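Local coordinates for Mlr6093 protein (Mesorhizobium loti, PDB 2QJ8) that probably acts as a zinc-dependent hydrolase of the aspartoacylase family, cleaving ester or non-peptide amide bonds, at residues Pro62-Arg66 with Ile83-Ile87; Phe143-Cys149 with Phe309-Met315; Cys149-Ile153 with Phe174-Val178; Ser155-Ala159 with Phe191-His196; Lys166-Ser171 with Lys200-Cys204. All blocks are in the same frame, centred on the assembly; numbering follows the deposited sequence. Where two conformers were deposited one is given.

How the interactions relate
Along the chain, interaction 1 closes first; interactions 3, 4 and 5 then interleave, all three within the span from 143 to 315, interaction 3 starting at Cys149, which it shares with interaction 2. The tightest neighbours are interactions 4 and 5, centres about 10 Å apart and joined by helix 190-197 running into strand 201-208. Interactions 3 and 5 (centres about 13 Å apart) meet where Ile153 packs on Ile203. Interaction 1 stands apart, its nearest atoms about 8 Å or more from the others, in the beta-alpha-beta unit of strand 47-52, helix 60-75 and strand 79-84. Interactions 3, 4 and 5 thus knit one continuous piece of the catalytic domain, and interaction 2 fastens the C-terminal strand 306-312 to it.

Interaction 1. Residues Pro62-Arg66 with Ile83-Ile87; sequences PILAR and IVPEI
Arg66 and Glu86 form the ionic part of this contact, a salt bridge between helix 60-75 and the loop that follows strand 79-84. The two flat groups are nearly coplanar, 5° apart, although the side chains cross at about a right angle. Arg66 NE donates to Glu86 OE2 over 3.3 Å, using the syn lone pair of that oxygen, while Arg66 NH2 makes weak bonds to both carboxylate oxygens, the shorter to Glu86 OE1 at 3.1 Å. Glu86 reaches the guanidinium because its chain bends at chi2 (93°), folding the carboxylate back over Pro62, whose CB is 3.4 Å from Glu86 OE2.

The apolar part centres on Ala65. Its methyl CB points at the loop and touches Pro85 CB at 3.6 Å and Ile83 CG2 at 3.8 Å, so the helix lies close to the strand end. Backbone oxygen adds a softer contact, with Pro62 CA 3.5 Å from Pro85 O in a CA-H...O geometry.

In the second subunit, Leu293 packs on Arg66 and Pro85, and Pro289 O takes a weak hydrogen bond from Arg66 NH2. Charge pairing in this buried setting probably favours an ionised Glu86 and fixes the rotation of the guanidinium, which lies at the subunit interface.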
# COMPACT_ATOMS: atom_id res chain seq x y z
N PRO A 62 1.74 10.58 10.19
CA PRO A 62 2.60 11.76 10.09
C PRO A 62 1.96 12.99 9.44
O PRO A 62 2.13 14.10 9.96
CB PRO A 62 3.76 11.24 9.28
CG PRO A 62 3.93 9.85 9.80
CD PRO A 62 2.51 9.36 9.87
N ILE A 63 1.20 12.78 8.38
CA ILE A 63 0.49 13.88 7.68
C ILE A 63 -0.58 14.50 8.58
O ILE A 63 -0.62 15.72 8.74
CB ILE A 63 -0.11 13.41 6.36
CG1 ILE A 63 1.01 13.23 5.33
CG2 ILE A 63 -1.16 14.42 5.84
CD1 ILE A 63 0.62 12.28 4.16
N LEU A 64 -1.42 13.65 9.18
CA LEU A 64 -2.42 14.09 10.14
C LEU A 64 -1.78 14.83 11.30
O LEU A 64 -2.29 15.84 11.74
CB LEU A 64 -3.27 12.89 10.65
CG LEU A 64 -4.47 13.24 11.53
CD1 LEU A 64 -5.44 14.19 10.80
CD2 LEU A 64 -5.20 11.96 11.96
N ALA A 65 -0.67 14.30 11.83
CA ALA A 65 0.07 14.96 12.89
C ALA A 65 0.53 16.37 12.51
O ALA A 65 0.47 17.27 13.33
CB ALA A 65 1.31 14.07 13.33
N ARG A 66 1.02 16.54 11.29
CA ARG A 66 1.42 17.84 10.80
C ARG A 66 0.23 18.77 10.61
O ARG A 66 0.36 19.99 10.77
CB ARG A 66 2.17 17.70 9.49
CG ARG A 66 3.55 17.18 9.66
CD ARG A 66 4.04 16.66 8.35
NE ARG A 66 5.34 16.06 8.52
CZ ARG A 66 6.49 16.72 8.55
NH1 ARG A 66 6.53 18.05 8.45
NH2 ARG A 66 7.61 16.01 8.72
N ILE A 83 3.51 16.90 20.13
CA ILE A 83 3.37 16.07 18.91
C ILE A 83 4.72 15.75 18.30
O ILE A 83 5.55 16.66 18.13
CB ILE A 83 2.49 16.74 17.80
CG1 ILE A 83 1.10 17.12 18.34
CG2 ILE A 83 2.31 15.79 16.59
CD1 ILE A 83 0.19 17.96 17.37
N VAL A 84 4.94 14.45 18.02
CA VAL A 84 6.14 13.95 17.34
C VAL A 84 5.62 13.20 16.10
O VAL A 84 5.25 12.03 16.18
CB VAL A 84 7.09 13.12 18.26
CG1 VAL A 84 6.33 12.11 19.09
CG2 VAL A 84 8.23 12.48 17.46
N PRO A 85 5.53 13.91 14.92
CA PRO A 85 4.92 13.26 13.75
C PRO A 85 5.56 12.01 13.22
O PRO A 85 4.82 11.17 12.73
CB PRO A 85 4.85 14.40 12.68
CG PRO A 85 4.87 15.65 13.51
CD PRO A 85 5.90 15.29 14.57
N GLU A 86 6.89 11.86 13.36
CA GLU A 86 7.62 10.67 12.93
C GLU A 86 8.61 10.28 14.01
O GLU A 86 9.72 10.81 14.05
CB GLU A 86 8.42 10.90 11.63
CG GLU A 86 7.63 11.31 10.41
CD GLU A 86 7.52 12.79 10.20
OE1 GLU A 86 8.56 13.51 10.23
OE2 GLU A 86 6.40 13.27 9.92
N ILE A 87 8.22 9.36 14.88
CA ILE A 87 9.11 8.88 15.92
C ILE A 87 10.21 7.95 15.36
O ILE A 87 11.23 7.77 16.03
CB ILE A 87 8.39 8.20 17.15
CG1 ILE A 87 7.68 6.88 16.77
CG2 ILE A 87 7.51 9.18 17.84
CD1 ILE A 87 6.96 6.12 17.94

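Interaction 2. Residues Phe143-Cys149 with Phe309-Met315; sequences FGPTWDC and FAIRSAM
Trp147 is held between two different partners: in the Arg312 conformer described, Arg312 CG lies over one face of the indole, 4.0 Å from the centroid of the six-membered ring and 9° off its normal, while Phe143 CE2 sits over the opposite face toward the rim. Arg312 CG is anti to its own carbonyl carbon, which brings it over the ring, and the chain then runs extended from CG to NE, leaving the guanidinium at 42° to the ring plane. Trp147 NE1 and Arg312 NH1 approach to 3.3 Å, but both are donors and make no bond; the charged end is instead paired with Glu321.

Strands 147-149 and 306-312 run antiparallel. Asp148 and Ile311 form the hydrogen-bonded pair, Asp148 N to Ile311 O and Ile311 N to Asp148 O each measuring 3.0 Å, flanked by the non-hydrogen-bonded pairs Trp147-Arg312 and Cys149-Ala310. Just past the strand, Ser313 N donates to Thr146 O at 2.9 Å, bonding to the type I turn from Gly144 to Trp147. On the other side of strand 306-312, Phe309 and Ala310 together oppose Ile325 of strand 322-329, a classic beta bulge.

Beside that bulge, the edge of the Phe309 ring is directed at the face of Phe143 in an offset edge-to-face pair, planes at 80°. Phe143 CE2 also meets Ala310 CB at 3.6 Å, and the same methyl lies 3.6 Å from Cys149 CB.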
# COMPACT_ATOMS: atom_id res chain seq x y z
N PHE A 143 -1.52 -0.04 10.79
CA PHE A 143 -2.04 -1.40 10.91
C PHE A 143 -1.18 -2.34 10.03
O PHE A 143 -0.82 -3.44 10.47
CB PHE A 143 -3.52 -1.43 10.52
CG PHE A 143 -4.21 -2.68 10.91
CD1 PHE A 143 -4.58 -2.88 12.24
CD2 PHE A 143 -4.45 -3.68 9.98
CE1 PHE A 143 -5.21 -4.03 12.62
CE2 PHE A 143 -5.08 -4.84 10.37
CZ PHE A 143 -5.47 -5.01 11.69
N GLY A 144 -0.83 -1.87 8.84
CA GLY A 144 0.03 -2.61 7.88
C GLY A 144 -0.32 -2.06 6.51
O GLY A 144 -1.51 -1.98 6.21
N PRO A 145 0.69 -1.67 5.66
CA PRO A 145 0.33 -1.16 4.29
C PRO A 145 -0.18 -2.22 3.32
O PRO A 145 -0.64 -1.91 2.24
CB PRO A 145 1.63 -0.58 3.73
CG PRO A 145 2.65 -0.91 4.64
CD PRO A 145 2.15 -1.71 5.83
N THR A 146 -0.03 -3.48 3.70
CA THR A 146 -0.57 -4.60 2.95
C THR A 146 -2.00 -4.94 3.41
O THR A 146 -2.57 -5.94 2.95
CB THR A 146 0.30 -5.80 3.14
OG1 THR A 146 0.35 -6.16 4.52
CG2 THR A 146 1.71 -5.57 2.58
N TRP A 147 -2.57 -4.15 4.32
CA TRP A 147 -3.92 -4.35 4.81
C TRP A 147 -4.74 -3.12 4.51
O TRP A 147 -4.21 -2.02 4.39
CB TRP A 147 -3.94 -4.50 6.33
CG TRP A 147 -3.45 -5.73 6.90
CD1 TRP A 147 -2.15 -6.01 7.26
CD2 TRP A 147 -4.22 -6.87 7.29
NE1 TRP A 147 -2.08 -7.26 7.82
CE2 TRP A 147 -3.34 -7.81 7.87
CE3 TRP A 147 -5.58 -7.19 7.21
CZ2 TRP A 147 -3.77 -9.05 8.34
CZ3 TRP A 147 -6.01 -8.41 7.69
CH2 TRP A 147 -5.11 -9.33 8.25
N ASP A 148 -6.04 -3.34 4.35
CA ASP A 148 -7.03 -2.29 4.35
C ASP A 148 -7.77 -2.58 5.68
O ASP A 148 -8.03 -3.74 5.99
CB ASP A 148 -7.98 -2.44 3.19
CG ASP A 148 -8.80 -1.20 2.94
OD1 ASP A 148 -8.48 -0.11 3.46
OD2 ASP A 148 -9.78 -1.29 2.18
N CYS A 149 -8.04 -1.55 6.47
CA CYS A 149 -8.80 -1.71 7.69
C CYS A 149 -9.70 -0.51 7.88
O CYS A 149 -9.48 0.56 7.28
CB CYS A 149 -7.91 -1.95 8.91
SG CYS A 149 -6.97 -0.55 9.50
N PHE A 309 -13.49 -6.14 9.22
CA PHE A 309 -12.81 -5.05 9.87
C PHE A 309 -11.53 -4.77 9.11
O PHE A 309 -11.24 -3.63 8.84
CB PHE A 309 -12.50 -5.35 11.34
CG PHE A 309 -11.51 -4.39 11.95
CD1 PHE A 309 -11.92 -3.13 12.34
CD2 PHE A 309 -10.16 -4.73 12.08
CE1 PHE A 309 -11.03 -2.24 12.89
CE2 PHE A 309 -9.25 -3.82 12.60
CZ PHE A 309 -9.70 -2.58 13.02
N ALA A 310 -10.78 -5.83 8.77
CA ALA A 310 -9.54 -5.69 8.03
C ALA A 310 -9.36 -6.87 7.10
O ALA A 310 -9.79 -7.98 7.42
CB ALA A 310 -8.35 -5.57 9.01
N ILE A 311 -8.72 -6.63 5.96
CA ILE A 311 -8.46 -7.68 4.97
C ILE A 311 -7.20 -7.32 4.18
O ILE A 311 -6.98 -6.15 3.89
CB ILE A 311 -9.68 -7.92 4.05
CG1 ILE A 311 -9.47 -9.23 3.23
CG2 ILE A 311 -10.00 -6.68 3.18
CD1 ILE A 311 -10.64 -9.72 2.51
N ARG A 312 -6.36 -8.33 3.91
CA ARG A 312 -5.12 -8.14 3.15
C ARG A 312 -5.38 -7.80 1.72
O ARG A 312 -6.41 -8.21 1.16
CB ARG A 312 -4.25 -9.40 3.11
CG ARG A 312 -3.46 -9.70 4.33
CD ARG A 312 -2.35 -10.73 3.99
NE ARG A 312 -1.71 -11.28 5.19
CZ ARG A 312 -0.86 -10.62 5.99
NH1 ARG A 312 -0.52 -9.35 5.78
NH2 ARG A 312 -0.37 -11.24 7.06
N SER A 313 -4.42 -7.10 1.11
CA SER A 313 -4.43 -6.79 -0.31
C SER A 313 -3.92 -8.05 -0.98
O SER A 313 -3.36 -8.93 -0.31
CB SER A 313 -3.46 -5.66 -0.62
OG SER A 313 -3.79 -4.52 0.15
N ALA A 314 -4.14 -8.16 -2.28
CA ALA A 314 -3.62 -9.31 -3.05
C ALA A 314 -2.09 -9.35 -2.89
O ALA A 314 -1.38 -8.37 -3.22
CB ALA A 314 -4.02 -9.22 -4.49
N MSE A 315 -1.58 -10.44 -2.32
CA MSE A 315 -0.16 -10.54 -2.01
C MSE A 315 0.20 -11.99 -1.76
O MSE A 315 -0.68 -12.80 -1.52
CB MSE A 315 0.12 -9.79 -0.70
CG MSE A 315 -0.54 -10.45 0.57
SE MSE A 315 -0.17 -9.59 2.26
CE MSE A 315 1.80 -9.48 2.13

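Interaction 3. Residues Cys149-Ile153 with Phe174-Val178; sequences CAPSI and FKLPV
Val178 O accepts from Ile153 N at 3.3 Å, the backbone bond across this contact, with an N-H...O angle of 153° and the donor in the carbonyl plane. It accompanies a parallel bridge between Ser152 and Val178, where strands 152-155 and 178-182 come together, with Ser152 CA 4.8 Å from Val178 CA. The serine hydroxyl turns back along its own segment: with OG placed between the backbone N and carbonyl carbon (chi1 57°), it donates to Ala150 O at 2.9 Å from above the carbonyl plane.

Ile153 carries the apolar side. Its CD1 sits over one face of the Phe174 ring, offset toward the rim and 3.8 Å from the centroid, a CH-pi contact, while its CG1 meets Leu176 CD1 at 3.7 Å; it crosses both partners at about a right angle. Before the strand, the side chains of Pro151 and Pro177 also cross at about a right angle, Pro151 CD lying 4.0 Å from Pro177 CG, and Ala150 CB touches Val178 CG2.

Segment 174-178 leads from helix 161-172 into strand 178-182. Helix 218-230 packs on both prolines through Ile219, Phe309 of strand 306-312 touches Ser152 and Val178, and Ile203 of strand 201-208 meets Ile153 and Phe174.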
# COMPACT_ATOMS: atom_id res chain seq x y z
N CYS A 149 -8.04 -1.55 6.47
CA CYS A 149 -8.80 -1.71 7.69
C CYS A 149 -9.70 -0.51 7.88
O CYS A 149 -9.48 0.56 7.28
CB CYS A 149 -7.91 -1.95 8.91
SG CYS A 149 -6.97 -0.55 9.50
N ALA A 150 -10.73 -0.69 8.70
CA ALA A 150 -11.69 0.36 9.00
C ALA A 150 -11.00 1.51 9.76
O ALA A 150 -10.09 1.24 10.53
CB ALA A 150 -12.80 -0.20 9.87
N PRO A 151 -11.41 2.78 9.52
CA PRO A 151 -10.89 3.88 10.36
C PRO A 151 -11.48 3.63 11.74
O PRO A 151 -12.69 3.58 11.90
CB PRO A 151 -11.43 5.15 9.71
CG PRO A 151 -11.91 4.73 8.35
CD PRO A 151 -12.36 3.30 8.52
N SER A 152 -10.60 3.44 12.72
CA SER A 152 -11.00 2.89 14.00
C SER A 152 -10.02 3.10 15.13
O SER A 152 -8.97 3.68 14.94
CB SER A 152 -11.14 1.35 13.81
OG SER A 152 -9.94 0.77 13.34
N ILE A 153 -10.44 2.68 16.32
CA ILE A 153 -9.61 2.54 17.48
C ILE A 153 -9.77 1.09 17.90
O ILE A 153 -10.90 0.61 17.94
CB ILE A 153 -10.06 3.47 18.62
CG1 ILE A 153 -9.64 4.92 18.31
CG2 ILE A 153 -9.44 3.04 19.92
CD1 ILE A 153 -10.31 5.93 19.14
N PHE A 174 -14.38 9.52 19.97
CA PHE A 174 -13.75 9.93 18.70
C PHE A 174 -14.77 9.81 17.56
O PHE A 174 -14.60 10.46 16.53
CB PHE A 174 -12.53 9.08 18.33
CG PHE A 174 -11.25 9.44 19.06
CD1 PHE A 174 -11.17 9.38 20.44
CD2 PHE A 174 -10.12 9.75 18.36
CE1 PHE A 174 -9.99 9.66 21.10
CE2 PHE A 174 -8.92 10.04 19.03
CZ PHE A 174 -8.89 10.01 20.40
N LYS A 175 -15.83 9.01 17.75
CA LYS A 175 -16.86 8.77 16.77
C LYS A 175 -16.33 8.24 15.42
O LYS A 175 -16.82 8.61 14.37
CB LYS A 175 -17.74 10.01 16.58
CG LYS A 175 -18.19 10.65 17.88
CD LYS A 175 -19.35 11.61 17.68
CE LYS A 175 -19.63 12.43 18.94
NZ LYS A 175 -19.55 11.65 20.23
N LEU A 176 -15.31 7.39 15.46
CA LEU A 176 -14.81 6.74 14.25
C LEU A 176 -15.81 5.63 13.85
O LEU A 176 -16.66 5.21 14.67
CB LEU A 176 -13.42 6.14 14.49
CG LEU A 176 -12.30 7.14 14.64
CD1 LEU A 176 -11.03 6.46 15.24
CD2 LEU A 176 -11.98 7.85 13.31
N PRO A 177 -15.79 5.19 12.57
CA PRO A 177 -16.64 4.10 12.09
C PRO A 177 -16.72 2.86 12.98
O PRO A 177 -17.81 2.33 13.17
CB PRO A 177 -16.01 3.76 10.74
CG PRO A 177 -15.56 5.04 10.25
CD PRO A 177 -15.06 5.81 11.44
N VAL A 178 -15.58 2.44 13.53
CA VAL A 178 -15.50 1.27 14.40
C VAL A 178 -14.64 1.46 15.64
O VAL A 178 -13.55 2.01 15.55
CB VAL A 178 -14.84 0.08 13.63
CG1 VAL A 178 -14.64 -1.15 14.55
CG2 VAL A 178 -15.66 -0.27 12.37

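Interaction 4. Residues Ser155-Ala159 with Phe191-His196; sequences SHPIA and FDTLVH
The connection from strand 152-155 to helix 161-172 packs here against helix 190-197 at the protein surface, through His156 and Ile158 on the loop and Phe191, Val195 and His196 on the helix. Ile158 does most of the touching, each of its two branches taking a different part of the helix. CG2 lies near the plane of the Phe191 ring, at its edge, 3.8 Å from Phe191 CZ, and is also 3.9 Å from His196 CE1, the isoleucine and histidine side chains lying alongside with opposite senses. The other branch ends in CD1, which meets Val195 CG1 tip to tip at 3.7 Å. The first torsion of Ile158 (chi1 65°) leaves CG2 anti to the carbonyl carbon, where it meets Phe191 and His196, and sends CG1 and CD1 to Val195.

Phe191 is packed from several directions. Within its own helix, Val195 CG2 sits over the centre of one face, 3.7 Å above the plane. From the loop, His156 CB approaches Phe191 CE2 at 3.8 Å. The imidazole of His156 is oblique to the phenyl ring, with centroids 5.3 Å apart and planes at 55°. Two bonds fix the rotation of that imidazole: ND1 donates to Pro157 O over 2.9 Å, bent to 137° and from above the carbonyl plane, and NE2 is hydrogen-bonded to the backbone N of Asn185.

Phe202 of strand 201-208 packs on Phe191 and Val195. Helix 190-197 is thus wedged between that strand and the loop from strand 152-155 to helix 161-172, within the catalytic domain of an alpha/beta fold.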
# COMPACT_ATOMS: atom_id res chain seq x y z
N SER A 155 -9.22 -1.36 20.98
CA SER A 155 -9.16 -1.36 22.42
C SER A 155 -8.83 -2.77 22.88
O SER A 155 -9.59 -3.70 22.58
CB SER A 155 -10.53 -0.99 23.03
OG SER A 155 -10.94 0.34 22.73
N HIS A 156 -7.72 -2.93 23.57
CA HIS A 156 -7.31 -4.22 24.10
C HIS A 156 -7.89 -4.40 25.54
O HIS A 156 -7.65 -3.53 26.39
CB HIS A 156 -5.78 -4.31 24.10
CG HIS A 156 -5.26 -5.67 24.42
ND1 HIS A 156 -5.43 -6.26 25.66
CD2 HIS A 156 -4.58 -6.56 23.67
CE1 HIS A 156 -4.87 -7.45 25.65
NE2 HIS A 156 -4.34 -7.66 24.46
N PRO A 157 -8.70 -5.45 25.79
CA PRO A 157 -9.20 -5.70 27.14
C PRO A 157 -8.12 -5.86 28.22
O PRO A 157 -7.09 -6.49 27.97
CB PRO A 157 -9.96 -7.02 26.98
CG PRO A 157 -10.39 -7.01 25.60
CD PRO A 157 -9.29 -6.40 24.84
N ILE A 158 -8.34 -5.22 29.36
CA ILE A 158 -7.43 -5.28 30.51
C ILE A 158 -8.23 -5.54 31.80
O ILE A 158 -9.44 -5.24 31.86
CB ILE A 158 -6.52 -4.02 30.61
CG1 ILE A 158 -7.33 -2.75 30.89
CG2 ILE A 158 -5.67 -3.91 29.30
CD1 ILE A 158 -6.48 -1.56 31.28
N ALA A 159 -7.55 -6.09 32.81
CA ALA A 159 -8.18 -6.49 34.07
C ALA A 159 -8.61 -5.33 34.96
O ALA A 159 -9.55 -5.52 35.75
CB ALA A 159 -7.26 -7.46 34.86
N PHE A 191 2.52 -0.47 24.99
CA PHE A 191 1.26 -0.76 25.66
C PHE A 191 1.51 -1.08 27.12
O PHE A 191 0.95 -0.44 27.99
CB PHE A 191 0.51 -1.91 24.97
CG PHE A 191 -0.85 -2.17 25.56
CD1 PHE A 191 -1.01 -2.89 26.74
CD2 PHE A 191 -1.98 -1.66 24.93
CE1 PHE A 191 -2.27 -3.12 27.28
CE2 PHE A 191 -3.24 -1.88 25.46
CZ PHE A 191 -3.38 -2.61 26.63
N ASP A 192 2.35 -2.08 27.37
CA ASP A 192 2.70 -2.44 28.75
C ASP A 192 3.23 -1.28 29.56
O ASP A 192 2.91 -1.13 30.73
CB ASP A 192 3.74 -3.56 28.79
CG ASP A 192 3.16 -4.93 28.50
OD1 ASP A 192 1.93 -5.06 28.31
OD2 ASP A 192 3.97 -5.88 28.44
N THR A 193 4.05 -0.45 28.93
CA THR A 193 4.64 0.71 29.60
C THR A 193 3.61 1.75 30.03
O THR A 193 3.52 2.08 31.20
CB THR A 193 5.73 1.36 28.68
OG1 THR A 193 6.83 0.46 28.60
CG2 THR A 193 6.23 2.67 29.27
N LEU A 194 2.79 2.18 29.09
CA LEU A 194 1.81 3.23 29.35
C LEU A 194 0.60 2.78 30.14
O LEU A 194 0.17 3.46 31.07
CB LEU A 194 1.34 3.86 28.04
CG LEU A 194 2.27 4.83 27.31
CD1 LEU A 194 3.72 4.44 27.44
CD2 LEU A 194 1.81 4.89 25.87
N VAL A 195 0.05 1.67 29.74
CA VAL A 195 -1.13 1.10 30.38
C VAL A 195 -0.83 0.43 31.72
O VAL A 195 -1.32 0.87 32.75
CB VAL A 195 -1.84 0.07 29.44
CG1 VAL A 195 -3.07 -0.59 30.13
CG2 VAL A 195 -2.23 0.76 28.13
N HIS A 196 -0.03 -0.62 31.72
CA HIS A 196 0.16 -1.38 32.94
C HIS A 196 1.11 -0.73 33.94
O HIS A 196 0.77 -0.60 35.12
CB HIS A 196 0.59 -2.83 32.67
CG HIS A 196 -0.41 -3.62 31.89
ND1 HIS A 196 -1.76 -3.62 32.17
CD2 HIS A 196 -0.25 -4.45 30.83
CE1 HIS A 196 -2.39 -4.40 31.31
NE2 HIS A 196 -1.49 -4.92 30.48

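Interaction 5. Residues Lys166-Ser171 with Lys200-Cys204; sequences KTVSIS and KTFIC
Thr167 of helix 161-172 meets the start of strand 201-208 both directly and through water. Its OG1, anti to the carbonyl carbon (chi1 -65°), lies where two waters reach it: water 1, at 2.7 Å from Thr167 OG1, donates to Lys200 O and accepts from Phe202 N at 3.0 Å. Thr201 comes next, its OG1 joined to the same Thr167 hydroxyl by water 2. The two threonine side chains run antiparallel alongside each other, bringing Thr167 OG1 to 3.9 Å from Thr201 CG2; that methyl also meets Ile170 CD1 tip to tip at 3.9 Å. Phe202 points away from this helix, and its ring packs on helix 190-197, but its carbonyl O lies 3.7 Å from Thr167 CG2.

Ile203 faces the helix again and supplies its apolar anchor. Its CD1 reaches Ile170 CG2 at 3.3 Å, a notably close carbon pair, and the two isoleucines cross at about a right angle. Ile203 CG1 also touches Ser171 OG. That hydroxyl bonds Thr167 O at 2.9 Å, which accepts Ser171 N from the opposite face of its carbonyl plane.

The axes of helix 166-171 and strand 201-204 make 42° at a closest approach of 8.5 Å. With strand 201-208 parallel to strand 136-144, this is the helix-on-sheet packing of an alpha/beta domain, with a water-bridged polar end and an apolar interior.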
# COMPACT_ATOMS: atom_id res chain seq x y z
N LYS A 166 -12.66 3.89 31.31
CA LYS A 166 -12.25 5.23 30.95
C LYS A 166 -11.69 5.28 29.54
O LYS A 166 -12.10 6.13 28.75
CB LYS A 166 -11.20 5.75 31.93
CG LYS A 166 -10.73 7.21 31.70
CD LYS A 166 -9.71 7.57 32.76
CE LYS A 166 -9.19 8.97 32.61
NZ LYS A 166 -8.17 9.22 33.67
N THR A 167 -10.75 4.39 29.24
CA THR A 167 -10.10 4.38 27.93
C THR A 167 -11.09 4.07 26.81
O THR A 167 -11.05 4.74 25.78
CB THR A 167 -8.90 3.41 27.86
OG1 THR A 167 -7.87 3.87 28.75
CG2 THR A 167 -8.35 3.33 26.44
N VAL A 168 -11.98 3.10 27.02
CA VAL A 168 -12.98 2.72 26.03
C VAL A 168 -13.95 3.88 25.80
O VAL A 168 -14.27 4.17 24.67
CB VAL A 168 -13.71 1.40 26.42
CG1 VAL A 168 -14.92 1.16 25.55
CG2 VAL A 168 -12.75 0.21 26.35
N SER A 169 -14.37 4.58 26.85
CA SER A 169 -15.27 5.73 26.70
C SER A 169 -14.65 6.87 25.89
O SER A 169 -15.30 7.41 24.99
CB SER A 169 -15.72 6.25 28.06
OG SER A 169 -16.53 5.27 28.69
N ILE A 170 -13.41 7.21 26.22
CA ILE A 170 -12.67 8.23 25.49
C ILE A 170 -12.55 7.84 24.00
O ILE A 170 -12.82 8.66 23.13
CB ILE A 170 -11.28 8.52 26.09
CG1 ILE A 170 -11.41 9.13 27.50
CG2 ILE A 170 -10.52 9.51 25.17
CD1 ILE A 170 -10.07 9.34 28.26
N SER A 171 -12.21 6.58 23.74
CA SER A 171 -12.07 6.04 22.39
C SER A 171 -13.37 6.13 21.57
O SER A 171 -13.34 6.56 20.43
CB SER A 171 -11.60 4.59 22.45
OG SER A 171 -10.30 4.51 23.02
N LYS A 200 -1.88 4.94 32.49
CA LYS A 200 -2.31 6.03 31.63
C LYS A 200 -3.31 5.59 30.56
O LYS A 200 -3.61 4.37 30.36
CB LYS A 200 -1.06 6.70 31.01
CG LYS A 200 -0.24 7.48 32.07
CD LYS A 200 1.06 8.09 31.52
CE LYS A 200 1.87 8.77 32.64
NZ LYS A 200 3.17 9.30 32.12
N THR A 201 -3.89 6.60 29.93
CA THR A 201 -4.85 6.42 28.83
C THR A 201 -4.02 6.31 27.56
O THR A 201 -3.28 7.22 27.23
CB THR A 201 -5.81 7.58 28.75
OG1 THR A 201 -6.55 7.60 29.96
CG2 THR A 201 -6.79 7.44 27.52
N PHE A 202 -4.05 5.14 26.92
CA PHE A 202 -3.32 4.93 25.68
C PHE A 202 -4.34 4.61 24.59
O PHE A 202 -5.08 3.62 24.72
CB PHE A 202 -2.33 3.80 25.86
CG PHE A 202 -1.51 3.49 24.63
CD1 PHE A 202 -0.91 4.51 23.86
CD2 PHE A 202 -1.25 2.17 24.28
CE1 PHE A 202 -0.13 4.23 22.76
CE2 PHE A 202 -0.44 1.87 23.16
CZ PHE A 202 0.11 2.91 22.40
N ILE A 203 -4.38 5.45 23.55
CA ILE A 203 -5.33 5.34 22.43
C ILE A 203 -4.57 5.16 21.11
O ILE A 203 -3.64 5.89 20.81
CB ILE A 203 -6.32 6.54 22.44
CG1 ILE A 203 -7.23 6.43 23.66
CG2 ILE A 203 -7.18 6.56 21.23
CD1 ILE A 203 -8.13 7.59 23.83
N CYS A 204 -4.96 4.12 20.37
CA CYS A 204 -4.33 3.75 19.12
C CYS A 204 -5.35 3.81 17.98
O CYS A 204 -6.28 3.01 17.95
CB CYS A 204 -3.79 2.33 19.32
SG CYS A 204 -2.69 1.79 18.07
O HOH W 1 -5.33 3.03 28.54
O HOH W 2 -7.56 5.29 31.06